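Local coordinates for uncharacterized protein VP1736 (Vibrio parahaemolyticus, PDB 3LXQ) that is of unknown function but carries a sulfatase-family domain of the alkaline phosphatase clan, with an alpha/beta core built round a mixed beta-sheet, at residues I137-T142 and N342-P347; G161-A166 and K359-G364; G217-D222 and V275-Y280; E221-K226 and V245-N250. One frame throughout, in Å; residues are numbered along the deposited sequence.

Contact 1. Residues I137-T142 and N342-P347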
loop_
_atom_site.group_PDB
_atom_site.type_symbol
_atom_site.label_atom_id
_atom_site.label_comp_id
_atom_site.label_asym_id
_atom_site.label_seq_id
_atom_site.Cartn_x
_atom_site.Cartn_y
_atom_site.Cartn_z
ATOM N N ILE A 137 0.306 -4.420 -3.716
ATOM C CA ILE A 137 1.369 -3.988 -4.653
ATOM C C ILE A 137 0.815 -2.930 -5.611
ATOM O O ILE A 137 1.462 -1.907 -5.861
ATOM C CB ILE A 137 1.959 -5.197 -5.430
ATOM C CG1 ILE A 137 2.589 -6.192 -4.445
ATOM C CG2 ILE A 137 2.977 -4.729 -6.495
ATOM C CD1 ILE A 137 2.848 -7.584 -5.018
ATOM N N GLU A 138 -0.373 -3.180 -6.158
ATOM C CA GLU A 138 -1.091 -2.189 -6.981
ATOM C C GLU A 138 -1.146 -0.820 -6.301
ATOM O O GLU A 138 -0.751 0.197 -6.888
ATOM C CB GLU A 138 -2.503 -2.697 -7.242
ATOM C CG GLU A 138 -3.510 -1.699 -7.792
ATOM C CD GLU A 138 -4.846 -2.383 -8.069
ATOM O OE1 GLU A 138 -5.527 -2.741 -7.085
ATOM O OE2 GLU A 138 -5.199 -2.596 -9.258
ATOM N N ALA A 139 -1.608 -0.814 -5.051
ATOM C CA ALA A 139 -1.814 0.420 -4.306
ATOM C C ALA A 139 -0.546 1.204 -4.061
ATOM O O ALA A 139 -0.575 2.422 -4.136
ATOM C CB ALA A 139 -2.496 0.143 -2.980
ATOM N N VAL A 140 0.559 0.533 -3.734
ATOM C CA VAL A 140 1.773 1.291 -3.368
ATOM C C VAL A 140 2.701 1.542 -4.539
ATOM O O VAL A 140 3.608 2.375 -4.446
ATOM C CB VAL A 140 2.554 0.641 -2.190
ATOM C CG1 VAL A 140 1.643 0.512 -0.976
ATOM C CG2 VAL A 140 3.146 -0.733 -2.590
ATOM N N THR A 141 2.490 0.858 -5.655
ATOM C CA THR A 141 3.361 1.126 -6.813
ATOM C C THR A 141 2.684 1.990 -7.870
ATOM O O THR A 141 3.362 2.651 -8.662
ATOM C CB THR A 141 3.887 -0.155 -7.483
ATOM O OG1 THR A 141 2.790 -0.920 -7.985
ATOM C CG2 THR A 141 4.685 -0.973 -6.500
ATOM N N THR A 142 1.353 1.961 -7.889
ATOM C CA THR A 142 0.561 2.668 -8.909
ATOM C C THR A 142 -0.473 3.647 -8.336
ATOM O O THR A 142 -0.862 4.592 -9.016
ATOM C CB THR A 142 -0.231 1.712 -9.823
ATOM O OG1 THR A 142 -1.420 1.277 -9.146
ATOM C CG2 THR A 142 0.582 0.518 -10.237
ATOM N N ASN A 342 -5.975 5.617 2.662
ATOM C CA ASN A 342 -5.781 4.347 1.975
ATOM C C ASN A 342 -4.313 4.203 1.654
ATOM O O ASN A 342 -3.597 5.194 1.580
ATOM C CB ASN A 342 -6.532 4.330 0.651
ATOM C CG ASN A 342 -7.923 3.726 0.746
ATOM O OD1 ASN A 342 -8.861 4.247 0.138
ATOM N ND2 ASN A 342 -8.054 2.601 1.448
ATOM N N ASN A 343 -3.868 2.975 1.433
ATOM C CA ASN A 343 -2.518 2.760 0.914
ATOM C C ASN A 343 -2.252 3.390 -0.469
ATOM O O ASN A 343 -1.107 3.685 -0.795
ATOM C CB ASN A 343 -2.118 1.271 0.950
ATOM C CG ASN A 343 -3.146 0.342 0.329
ATOM O OD1 ASN A 343 -4.212 0.757 -0.148
ATOM N ND2 ASN A 343 -2.820 -0.950 0.330
ATOM N N ILE A 344 -3.301 3.615 -1.269
ATOM C CA ILE A 344 -3.148 4.378 -2.522
ATOM C C ILE A 344 -2.790 5.873 -2.305
ATOM O O ILE A 344 -2.380 6.556 -3.255
ATOM C CB ILE A 344 -4.382 4.269 -3.456
ATOM C CG1 ILE A 344 -5.620 4.892 -2.811
ATOM C CG2 ILE A 344 -4.657 2.814 -3.870
ATOM C CD1 ILE A 344 -6.685 5.263 -3.797
ATOM N N ASP A 345 -2.914 6.367 -1.073
ATOM C CA ASP A 345 -2.448 7.722 -0.728
ATOM C C ASP A 345 -0.949 7.740 -0.446
ATOM O O ASP A 345 -0.325 8.806 -0.385
ATOM C CB ASP A 345 -3.197 8.285 0.492
ATOM C CG ASP A 345 -4.709 8.303 0.303
ATOM O OD1 ASP A 345 -5.158 8.575 -0.817
ATOM O OD2 ASP A 345 -5.451 8.050 1.279
HETATM N N MSE A 346 -0.368 6.562 -0.275
HETATM C CA MSE A 346 1.034 6.505 0.067
HETATM C C MSE A 346 1.960 6.942 -1.082
HETATM O O MSE A 346 2.848 7.756 -0.852
HETATM C CB MSE A 346 1.412 5.158 0.675
HETATM C CG MSE A 346 0.744 4.905 2.018
HETATM SE SE MSE A 346 1.326 6.155 3.427
HETATM C CE MSE A 346 -0.047 7.561 3.234
ATOM N N PRO A 347 1.717 6.461 -2.321
ATOM C CA PRO A 347 2.676 6.915 -3.337
ATOM C C PRO A 347 2.721 8.433 -3.549
ATOM O O PRO A 347 3.818 8.952 -3.640
ATOM C CB PRO A 347 2.254 6.194 -4.621
ATOM C CG PRO A 347 1.234 5.195 -4.230
ATOM C CD PRO A 347 0.865 5.355 -2.795
#
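The methyl of Ala139 sits against two residues at once, the amide of Asn343 and the branch methyl of Ile344, where two helices of the sulfatase-like alpha/beta fold come together close to the centre of the molecule. Helix 133-141 supplies one side; the other is a 3-10 turn, 343-345, leading from strand 341-342 into helix 346-353. The closest pair of CA atoms, Ala139 and Ile344, lies 4.5 Å apart, so the two backbones come close. Ala139 CB approaches the amide of Asn343 over CG, with Asn343 OD1 at 3.4 Å and ND2 at nearly the same range. The Asn343 chi1 of 50°, with CG between the backbone N and the carbonyl carbon, sets the amide there, and its OD1 is fixed by the backbone N of Thr129. Ile344 turns CG2 to the helix, 3.5 Å from Ala139 CB, while the end of the side chain leads away from it; Ile344 also touches Arg377 and Met379 of strand 377-382. No hydrogen bond crosses the contact. Val140 flanks the methyl, its CG1 lying 4.2 Å from the carbonyl O of Asn343. Beyond Val140, the ring of Pro347 covers the C-terminal turn of helix 133-141. Pro347 CG rests 3.3 Å from Ala139 O and 3.7 Å from Val140 O, a buried carbonyl oxygen with no hydrogen-bond partner in the model.

Contact 2. Residues G161-A166 and K359-G364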
loop_
_atom_site.group_PDB
_atom_site.type_symbol
_atom_site.label_atom_id
_atom_site.label_comp_id
_atom_site.label_asym_id
_atom_site.label_seq_id
_atom_site.Cartn_x
_atom_site.Cartn_y
_atom_site.Cartn_z
ATOM N N GLY A 161 3.485 -0.158 -20.061
ATOM C CA GLY A 161 3.105 1.249 -20.094
ATOM C C GLY A 161 1.936 1.673 -19.208
ATOM O O GLY A 161 1.248 2.638 -19.513
ATOM N N PHE A 162 1.695 0.954 -18.118
ATOM C CA PHE A 162 0.717 1.398 -17.120
ATOM C C PHE A 162 1.444 2.372 -16.199
ATOM O O PHE A 162 2.667 2.284 -16.036
ATOM C CB PHE A 162 0.178 0.199 -16.339
ATOM C CG PHE A 162 -1.113 0.462 -15.583
ATOM C CD1 PHE A 162 -2.336 0.483 -16.246
ATOM C CD2 PHE A 162 -1.100 0.631 -14.195
ATOM C CE1 PHE A 162 -3.516 0.693 -15.557
ATOM C CE2 PHE A 162 -2.273 0.865 -13.492
ATOM C CZ PHE A 162 -3.494 0.885 -14.168
ATOM N N PHE A 163 0.718 3.312 -15.600
ATOM C CA PHE A 163 1.376 4.216 -14.677
ATOM C C PHE A 163 1.860 3.524 -13.401
ATOM O O PHE A 163 1.083 2.844 -12.716
ATOM C CB PHE A 163 0.529 5.451 -14.313
ATOM C CG PHE A 163 1.191 6.296 -13.266
ATOM C CD1 PHE A 163 2.144 7.243 -13.619
ATOM C CD2 PHE A 163 0.973 6.042 -11.920
ATOM C CE1 PHE A 163 2.805 7.981 -12.638
ATOM C CE2 PHE A 163 1.641 6.771 -10.941
ATOM C CZ PHE A 163 2.532 7.738 -11.289
ATOM N N THR A 164 3.152 3.688 -13.112
ATOM C CA THR A 164 3.748 3.287 -11.827
ATOM C C THR A 164 4.734 4.377 -11.367
ATOM O O THR A 164 5.333 5.060 -12.204
ATOM C CB THR A 164 4.525 1.929 -11.901
ATOM O OG1 THR A 164 5.700 2.083 -12.713
ATOM C CG2 THR A 164 3.658 0.804 -12.458
ATOM N N ILE A 165 4.936 4.504 -10.056
ATOM C CA ILE A 165 5.980 5.400 -9.547
ATOM C C ILE A 165 7.370 4.854 -9.867
ATOM O O ILE A 165 8.347 5.596 -9.840
ATOM C CB ILE A 165 5.869 5.688 -8.023
ATOM C CG1 ILE A 165 5.966 4.396 -7.204
ATOM C CG2 ILE A 165 4.579 6.480 -7.707
ATOM C CD1 ILE A 165 6.457 4.609 -5.756
ATOM N N ALA A 166 7.447 3.555 -10.167
ATOM C CA ALA A 166 8.690 2.935 -10.612
ATOM C C ALA A 166 9.181 3.591 -11.882
ATOM O O ALA A 166 10.331 4.057 -11.928
ATOM C CB ALA A 166 8.520 1.440 -10.830
ATOM N N LYS A 359 3.469 14.906 -11.720
ATOM C CA LYS A 359 2.411 15.087 -12.708
ATOM C C LYS A 359 1.914 13.691 -13.079
ATOM O O LYS A 359 2.505 13.024 -13.923
ATOM C CB LYS A 359 2.933 15.829 -13.956
ATOM C CG LYS A 359 1.870 16.024 -15.043
ATOM C CD LYS A 359 2.327 16.967 -16.144
ATOM C CE LYS A 359 1.158 17.435 -17.007
ATOM N NZ LYS A 359 1.644 18.412 -18.038
ATOM N N THR A 360 0.847 13.236 -12.421
ATOM C CA THR A 360 0.397 11.863 -12.579
ATOM C C THR A 360 -1.125 11.808 -12.578
ATOM O O THR A 360 -1.779 12.782 -12.187
ATOM C CB THR A 360 0.942 10.944 -11.449
ATOM O OG1 THR A 360 0.071 10.987 -10.316
ATOM C CG2 THR A 360 2.366 11.336 -11.036
ATOM N N PRO A 361 -1.701 10.664 -13.005
ATOM C CA PRO A 361 -3.144 10.502 -12.901
ATOM C C PRO A 361 -3.613 9.980 -11.538
ATOM O O PRO A 361 -4.794 9.700 -11.378
ATOM C CB PRO A 361 -3.454 9.492 -14.008
ATOM C CG PRO A 361 -2.243 8.641 -14.056
ATOM C CD PRO A 361 -1.089 9.586 -13.804
HETATM N N MSE A 362 -2.712 9.862 -10.564
HETATM C CA MSE A 362 -3.074 9.360 -9.227
HETATM C C MSE A 362 -4.079 10.263 -8.512
HETATM O O MSE A 362 -3.899 11.478 -8.451
HETATM C CB MSE A 362 -1.836 9.181 -8.339
HETATM C CG MSE A 362 -0.778 8.252 -8.896
HETATM SE SE MSE A 362 0.533 7.771 -7.541
HETATM C CE MSE A 362 1.630 9.386 -7.558
ATOM N N ILE A 363 -5.130 9.659 -7.963
ATOM C CA ILE A 363 -6.139 10.408 -7.240
ATOM C C ILE A 363 -5.947 10.315 -5.719
ATOM O O ILE A 363 -6.672 10.951 -4.954
ATOM C CB ILE A 363 -7.574 10.010 -7.651
ATOM C CG1 ILE A 363 -7.876 8.555 -7.263
ATOM C CG2 ILE A 363 -7.764 10.241 -9.143
ATOM C CD1 ILE A 363 -9.337 8.168 -7.405
ATOM N N GLY A 364 -4.954 9.535 -5.291
ATOM C CA GLY A 364 -4.575 9.470 -3.881
ATOM C C GLY A 364 -3.975 10.778 -3.374
ATOM O O GLY A 364 -3.406 11.555 -4.143
#
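Phe163 presents its ring to three consecutive residues, Thr360, Pro361 and Met362, and this ring carries most of the contact. Pro361 CD lies over one face in a CH-pi contact, 4.2 Å from the ring centroid and 21° off the normal, displaced toward the rim. At the far end of the ring, Phe163 CZ meets Thr360 CB at 3.6 Å. Met362 crosses the phenyl group at about a right angle; its CG is 3.5 Å from Phe163 CE2, and its selenium makes an oblique Met-aromatic contact 5.0 Å from the centroid. The bend of the selenomethionine chain at chi3 (-79°) carries CE on to Ile165 CG2, 4.1 Å away. Phe163 reaches across because its CG stands anti to the backbone N (chi1 175°). One shell out, an ST turn shapes the opposing segment: Met362 N donates to Thr360 OG1 over 3.0 Å. Pro347 touches both Ile165 and Met362, and the backbones of Tyr444 and Phe163 are hydrogen-bonded. The contact thus packs the loop entering helix 165-171, where Thr164 is the N-cap, against the end of strand 358-360, which pairs antiparallel with strand 75-77 beside the sulfatase-family alpha/beta core.

Contact 3. Residues G217-D222 and V275-Y280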
loop_
_atom_site.group_PDB
_atom_site.type_symbol
_atom_site.label_atom_id
_atom_site.label_comp_id
_atom_site.label_asym_id
_atom_site.label_seq_id
_atom_site.Cartn_x
_atom_site.Cartn_y
_atom_site.Cartn_z
ATOM N N GLY A 217 10.302 -19.207 0.203
ATOM C CA GLY A 217 11.646 -18.680 -0.074
ATOM C C GLY A 217 12.458 -18.427 1.185
ATOM O O GLY A 217 12.209 -19.034 2.227
ATOM N N VAL A 218 13.419 -17.510 1.098
ATOM C CA VAL A 218 14.260 -17.149 2.264
ATOM C C VAL A 218 13.453 -16.428 3.351
ATOM O O VAL A 218 12.467 -15.719 3.052
ATOM C CB VAL A 218 15.489 -16.293 1.864
ATOM C CG1 VAL A 218 16.287 -16.967 0.760
ATOM C CG2 VAL A 218 15.074 -14.899 1.440
ATOM N N SER A 219 13.858 -16.617 4.608
ATOM C CA SER A 219 13.207 -15.944 5.740
ATOM C C SER A 219 13.306 -14.421 5.596
ATOM O O SER A 219 14.080 -13.921 4.772
ATOM C CB SER A 219 13.811 -16.402 7.069
ATOM O OG SER A 219 15.142 -15.914 7.230
ATOM N N ASP A 220 12.503 -13.692 6.372
ATOM C CA ASP A 220 12.486 -12.239 6.283
ATOM C C ASP A 220 13.791 -11.605 6.787
ATOM O O ASP A 220 14.195 -10.578 6.267
ATOM C CB ASP A 220 11.251 -11.658 6.978
ATOM C CG ASP A 220 9.945 -12.038 6.275
ATOM O OD1 ASP A 220 9.973 -12.367 5.058
ATOM O OD2 ASP A 220 8.883 -12.017 6.952
ATOM N N GLU A 221 14.472 -12.225 7.754
ATOM C CA GLU A 221 15.808 -11.719 8.157
ATOM C C GLU A 221 16.808 -11.769 6.993
ATOM O O GLU A 221 17.532 -10.809 6.775
ATOM C CB GLU A 221 16.372 -12.399 9.423
ATOM C CG GLU A 221 17.778 -11.893 9.818
ATOM C CD GLU A 221 18.234 -12.281 11.230
ATOM O OE1 GLU A 221 17.703 -13.248 11.813
ATOM O OE2 GLU A 221 19.148 -11.621 11.759
ATOM N N ASP A 222 16.816 -12.867 6.228
ATOM C CA ASP A 222 17.670 -12.962 5.031
ATOM C C ASP A 222 17.277 -11.932 3.979
ATOM O O ASP A 222 18.138 -11.315 3.347
ATOM C CB ASP A 222 17.673 -14.379 4.437
ATOM C CG ASP A 222 18.225 -15.420 5.405
ATOM O OD1 ASP A 222 19.378 -15.268 5.887
ATOM O OD2 ASP A 222 17.485 -16.383 5.693
ATOM N N VAL A 275 4.248 -13.739 12.289
ATOM C CA VAL A 275 4.179 -12.276 12.414
ATOM C C VAL A 275 5.255 -11.789 13.397
ATOM O O VAL A 275 6.042 -10.896 13.070
ATOM C CB VAL A 275 2.766 -11.783 12.837
ATOM C CG1 VAL A 275 2.790 -10.301 13.249
ATOM C CG2 VAL A 275 1.746 -12.012 11.713
ATOM N N LYS A 276 5.302 -12.397 14.582
ATOM C CA LYS A 276 6.294 -12.014 15.581
ATOM C C LYS A 276 7.722 -12.233 15.077
ATOM O O LYS A 276 8.594 -11.402 15.342
ATOM C CB LYS A 276 6.067 -12.727 16.918
ATOM C CG LYS A 276 6.902 -12.146 18.065
ATOM C CD LYS A 276 6.428 -12.619 19.426
ATOM C CE LYS A 276 7.080 -11.794 20.531
ATOM N NZ LYS A 276 6.920 -12.413 21.878
ATOM N N TYR A 277 7.953 -13.330 14.345
ATOM C CA TYR A 277 9.232 -13.516 13.656
ATOM C C TYR A 277 9.518 -12.363 12.690
ATOM O O TYR A 277 10.602 -11.774 12.732
ATOM C CB TYR A 277 9.353 -14.867 12.915
ATOM C CG TYR A 277 10.584 -14.860 12.033
ATOM C CD1 TYR A 277 11.850 -15.033 12.581
ATOM C CD2 TYR A 277 10.491 -14.573 10.670
ATOM C CE1 TYR A 277 12.986 -14.969 11.792
ATOM C CE2 TYR A 277 11.624 -14.508 9.868
ATOM C CZ TYR A 277 12.869 -14.705 10.439
ATOM O OH TYR A 277 13.999 -14.656 9.655
ATOM N N SER A 278 8.552 -12.054 11.822
ATOM C CA SER A 278 8.697 -10.959 10.858
ATOM C C SER A 278 8.996 -9.617 11.529
ATOM O O SER A 278 9.791 -8.831 11.011
ATOM C CB SER A 278 7.461 -10.834 9.976
ATOM O OG SER A 278 7.660 -9.835 8.988
ATOM N N ASP A 279 8.365 -9.370 12.676
ATOM C CA ASP A 279 8.683 -8.203 13.507
ATOM C C ASP A 279 10.141 -8.189 13.972
ATOM O O ASP A 279 10.822 -7.156 13.866
ATOM C CB ASP A 279 7.790 -8.129 14.745
ATOM C CG ASP A 279 8.108 -6.918 15.610
ATOM O OD1 ASP A 279 7.709 -5.797 15.213
ATOM O OD2 ASP A 279 8.756 -7.074 16.669
ATOM N N TYR A 280 10.603 -9.320 14.515
ATOM C CA TYR A 280 11.998 -9.452 14.913
ATOM C C TYR A 280 12.890 -9.195 13.707
ATOM O O TYR A 280 13.917 -8.540 13.819
ATOM C CB TYR A 280 12.288 -10.847 15.504
ATOM C CG TYR A 280 13.708 -11.314 15.264
ATOM C CD1 TYR A 280 14.725 -11.042 16.188
ATOM C CD2 TYR A 280 14.044 -12.005 14.097
ATOM C CE1 TYR A 280 16.039 -11.461 15.955
ATOM C CE2 TYR A 280 15.347 -12.422 13.856
ATOM C CZ TYR A 280 16.334 -12.149 14.782
ATOM O OH TYR A 280 17.616 -12.573 14.525
#
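Glu221 OE1 accepts from Tyr280 OH across 2.8 Å, the shortest hydrogen bond between 217-222 and 275-280. The hydroxyl comes from the syn side of the carboxylate, 34° out of its plane, and OE1 lies at the edge of the tyrosine ring; carboxylate and ring planes stand 77° apart. Glu221 reaches this far with CG anti to the backbone N and an extended chain beyond. Lys260 NZ adds a long, weak ion pair to the same oxygen. One turn earlier on helix 271-289, Tyr277 points its hydroxyl at the start of helix 220-234, where Glu221 N donates to Tyr277 OH at 3.1 Å and 156°. Ser219, the N-cap residue, is close by, its OG 3.0 Å from the same hydroxyl. These two helices belong to the alpha/beta core of a sulfatase-like domain, and the tyrosine thus meets a backbone N-H in the first turn of one of them. Ser219 OG itself donates to Asp222 OD2, 2.8 Å away, from above the carboxylate plane. The carboxylate of Asp220 divides its oxygens: OD1 takes the backbone N-H groups of Ser248 and Ser249, while OD2 lies 3.2 Å from Ser278 OG, whose proton has another acceptor within reach.

Contact 4. Residues E221-K226 and V245-N250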
loop_
_atom_site.group_PDB
_atom_site.type_symbol
_atom_site.label_atom_id
_atom_site.label_comp_id
_atom_site.label_asym_id
_atom_site.label_seq_id
_atom_site.Cartn_x
_atom_site.Cartn_y
_atom_site.Cartn_z
ATOM N N GLU A 221 14.472 -12.225 7.754
ATOM C CA GLU A 221 15.808 -11.719 8.157
ATOM C C GLU A 221 16.808 -11.769 6.993
ATOM O O GLU A 221 17.532 -10.809 6.775
ATOM C CB GLU A 221 16.372 -12.399 9.423
ATOM C CG GLU A 221 17.778 -11.893 9.818
ATOM C CD GLU A 221 18.234 -12.281 11.230
ATOM O OE1 GLU A 221 17.703 -13.248 11.813
ATOM O OE2 GLU A 221 19.148 -11.621 11.759
ATOM N N ASP A 222 16.816 -12.867 6.228
ATOM C CA ASP A 222 17.670 -12.962 5.031
ATOM C C ASP A 222 17.277 -11.932 3.979
ATOM O O ASP A 222 18.138 -11.315 3.347
ATOM C CB ASP A 222 17.673 -14.379 4.437
ATOM C CG ASP A 222 18.225 -15.420 5.405
ATOM O OD1 ASP A 222 19.378 -15.268 5.887
ATOM O OD2 ASP A 222 17.485 -16.383 5.693
ATOM N N LEU A 223 15.969 -11.744 3.801
ATOM C CA LEU A 223 15.449 -10.694 2.921
ATOM C C LEU A 223 15.997 -9.325 3.318
ATOM O O LEU A 223 16.467 -8.561 2.476
ATOM C CB LEU A 223 13.922 -10.643 2.989
ATOM C CG LEU A 223 13.206 -9.541 2.197
ATOM C CD1 LEU A 223 13.234 -9.810 0.698
ATOM C CD2 LEU A 223 11.774 -9.422 2.689
ATOM N N TYR A 224 15.928 -9.055 4.616
ATOM C CA TYR A 224 16.313 -7.777 5.179
ATOM C C TYR A 224 17.829 -7.566 5.230
ATOM O O TYR A 224 18.287 -6.424 5.169
ATOM C CB TYR A 224 15.695 -7.611 6.571
ATOM C CG TYR A 224 14.205 -7.285 6.610
ATOM C CD1 TYR A 224 13.631 -6.352 5.733
ATOM C CD2 TYR A 224 13.379 -7.872 7.566
ATOM C CE1 TYR A 224 12.262 -6.037 5.803
ATOM C CE2 TYR A 224 12.020 -7.567 7.644
ATOM C CZ TYR A 224 11.470 -6.656 6.770
ATOM O OH TYR A 224 10.129 -6.383 6.886
ATOM N N ASN A 225 18.607 -8.646 5.352
ATOM C CA ASN A 225 20.075 -8.541 5.216
ATOM C C ASN A 225 20.413 -8.175 3.769
ATOM O O ASN A 225 21.297 -7.360 3.512
ATOM C CB ASN A 225 20.800 -9.842 5.594
ATOM C CG ASN A 225 20.596 -10.255 7.059
ATOM O OD1 ASN A 225 20.513 -11.448 7.361
ATOM N ND2 ASN A 225 20.540 -9.286 7.964
ATOM N N LYS A 226 19.677 -8.780 2.834
ATOM C CA LYS A 226 19.864 -8.556 1.404
ATOM C C LYS A 226 19.529 -7.127 1.034
ATOM O O LYS A 226 20.176 -6.534 0.170
ATOM C CB LYS A 226 18.968 -9.497 0.588
ATOM C CG LYS A 226 19.271 -9.514 -0.912
ATOM C CD LYS A 226 20.741 -9.900 -1.130
ATOM C CE LYS A 226 21.028 -10.430 -2.527
ATOM N NZ LYS A 226 22.515 -10.553 -2.733
ATOM N N VAL A 245 10.469 -3.798 -1.240
ATOM C CA VAL A 245 10.917 -4.990 -0.531
ATOM C C VAL A 245 9.683 -5.639 0.070
ATOM O O VAL A 245 8.947 -4.990 0.809
ATOM C CB VAL A 245 11.872 -4.635 0.625
ATOM C CG1 VAL A 245 12.299 -5.886 1.359
ATOM C CG2 VAL A 245 13.100 -3.827 0.136
ATOM N N PHE A 246 9.459 -6.916 -0.233
ATOM C CA PHE A 246 8.200 -7.580 0.107
ATOM C C PHE A 246 8.456 -8.840 0.912
ATOM O O PHE A 246 9.122 -9.750 0.431
ATOM C CB PHE A 246 7.432 -7.883 -1.188
ATOM C CG PHE A 246 6.013 -8.394 -0.986
ATOM C CD1 PHE A 246 5.277 -8.075 0.154
ATOM C CD2 PHE A 246 5.410 -9.173 -1.973
ATOM C CE1 PHE A 246 3.957 -8.538 0.323
ATOM C CE2 PHE A 246 4.083 -9.644 -1.822
ATOM C CZ PHE A 246 3.362 -9.319 -0.672
ATOM N N THR A 247 7.931 -8.888 2.134
ATOM C CA THR A 247 8.115 -10.055 3.014
ATOM C C THR A 247 7.363 -11.287 2.504
ATOM O O THR A 247 6.413 -11.151 1.729
ATOM C CB THR A 247 7.727 -9.772 4.507
ATOM O OG1 THR A 247 6.314 -9.533 4.633
ATOM C CG2 THR A 247 8.524 -8.588 5.063
ATOM N N SER A 248 7.804 -12.465 2.968
ATOM C CA SER A 248 7.301 -13.786 2.541
ATOM C C SER A 248 7.114 -14.794 3.675
ATOM O O SER A 248 6.377 -15.779 3.512
ATOM C CB SER A 248 8.274 -14.427 1.547
ATOM O OG SER A 248 8.155 -13.828 0.272
ATOM N N SER A 249 7.782 -14.588 4.809
ATOM C CA SER A 249 7.713 -15.596 5.888
ATOM C C SER A 249 6.301 -15.881 6.365
ATOM O O SER A 249 5.959 -17.030 6.632
ATOM C CB SER A 249 8.588 -15.229 7.096
ATOM O OG SER A 249 9.950 -15.415 6.796
ATOM N N ASN A 250 5.501 -14.826 6.496
ATOM C CA ASN A 250 4.130 -14.951 6.971
ATOM C C ASN A 250 3.168 -15.525 5.919
ATOM O O ASN A 250 2.312 -14.812 5.379
ATOM C CB ASN A 250 3.646 -13.600 7.510
ATOM C CG ASN A 250 2.307 -13.693 8.189
ATOM O OD1 ASN A 250 1.900 -14.761 8.635
ATOM N ND2 ASN A 250 1.602 -12.575 8.256
#
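Leu223, Val245 and Thr247 bury the most surface here, packing helix 220-234 against the C-terminal end of strand 241-246 in the mixed sheet of the sulfatase-like alpha/beta fold. This strand runs parallel to both of its neighbours, 87-93 and 175-180, and helix 220-234 comes directly before it in the chain. Leu223 projects from the helix with CG anti to the backbone N (chi1 176°), which brings its CD2 methyl down on the strand end. That methyl touches three successive residues: Val245 CG1 at 3.8 Å, Phe246 O at 3.5 Å and Thr247 CA at 3.7 Å. The leucine and valine side chains lie alongside one another, pointing opposite ways, and Val245 CG1 also comes 3.9 Å from Leu223 CG. Ile179 of the adjoining strand 175-180 touches both residues and extends the apolar patch. Phe246 aims its side chain away from the helix and offers Leu223 its backbone alone. No hydrogen bond joins the two segments; the polar ends of Thr247 and Tyr224 are bonded to strand 87-93 and the residue after it. Thr247 divides its branches: OG1 is bonded to the backbone N of Glu94, whereas CG2, anti to the carbonyl carbon, is turned to the helix. Tyr224 approaches that methyl obliquely, and its hydroxyl is hydrogen-bonded to Gln93 NE2, which places the phenol beside the end of strand 87-93. Its ring also skirts the valine, with Tyr224 CE1 4.4 Å from Val245 CG1. At the tip of the phenol, Tyr224 OH lies 3.3 Å from Thr247 CG2.

From the N terminus, helix 133-141 opens contact 1 and the entry to helix 165-171 opens contact 2. Contacts 3 and 4 then start from the same part of the chain, sharing Glu221 and Asp222. Contact 4 closes first, at the end of strand 241-246, and contact 3 follows on helix 271-289; both nest inside the loops of contacts 1 and 2. Those two long loops cross, closing at 342-347 and then 359-364. Contacts 1 and 2 tie helices 133-141 and 165-171 to the chain round helix 346-353 and strand 358-360; contacts 3 and 4 tie helix 220-234 to helix 271-289 and to the sheet. Contacts 2 and 3 lie about 31 Å apart between centres.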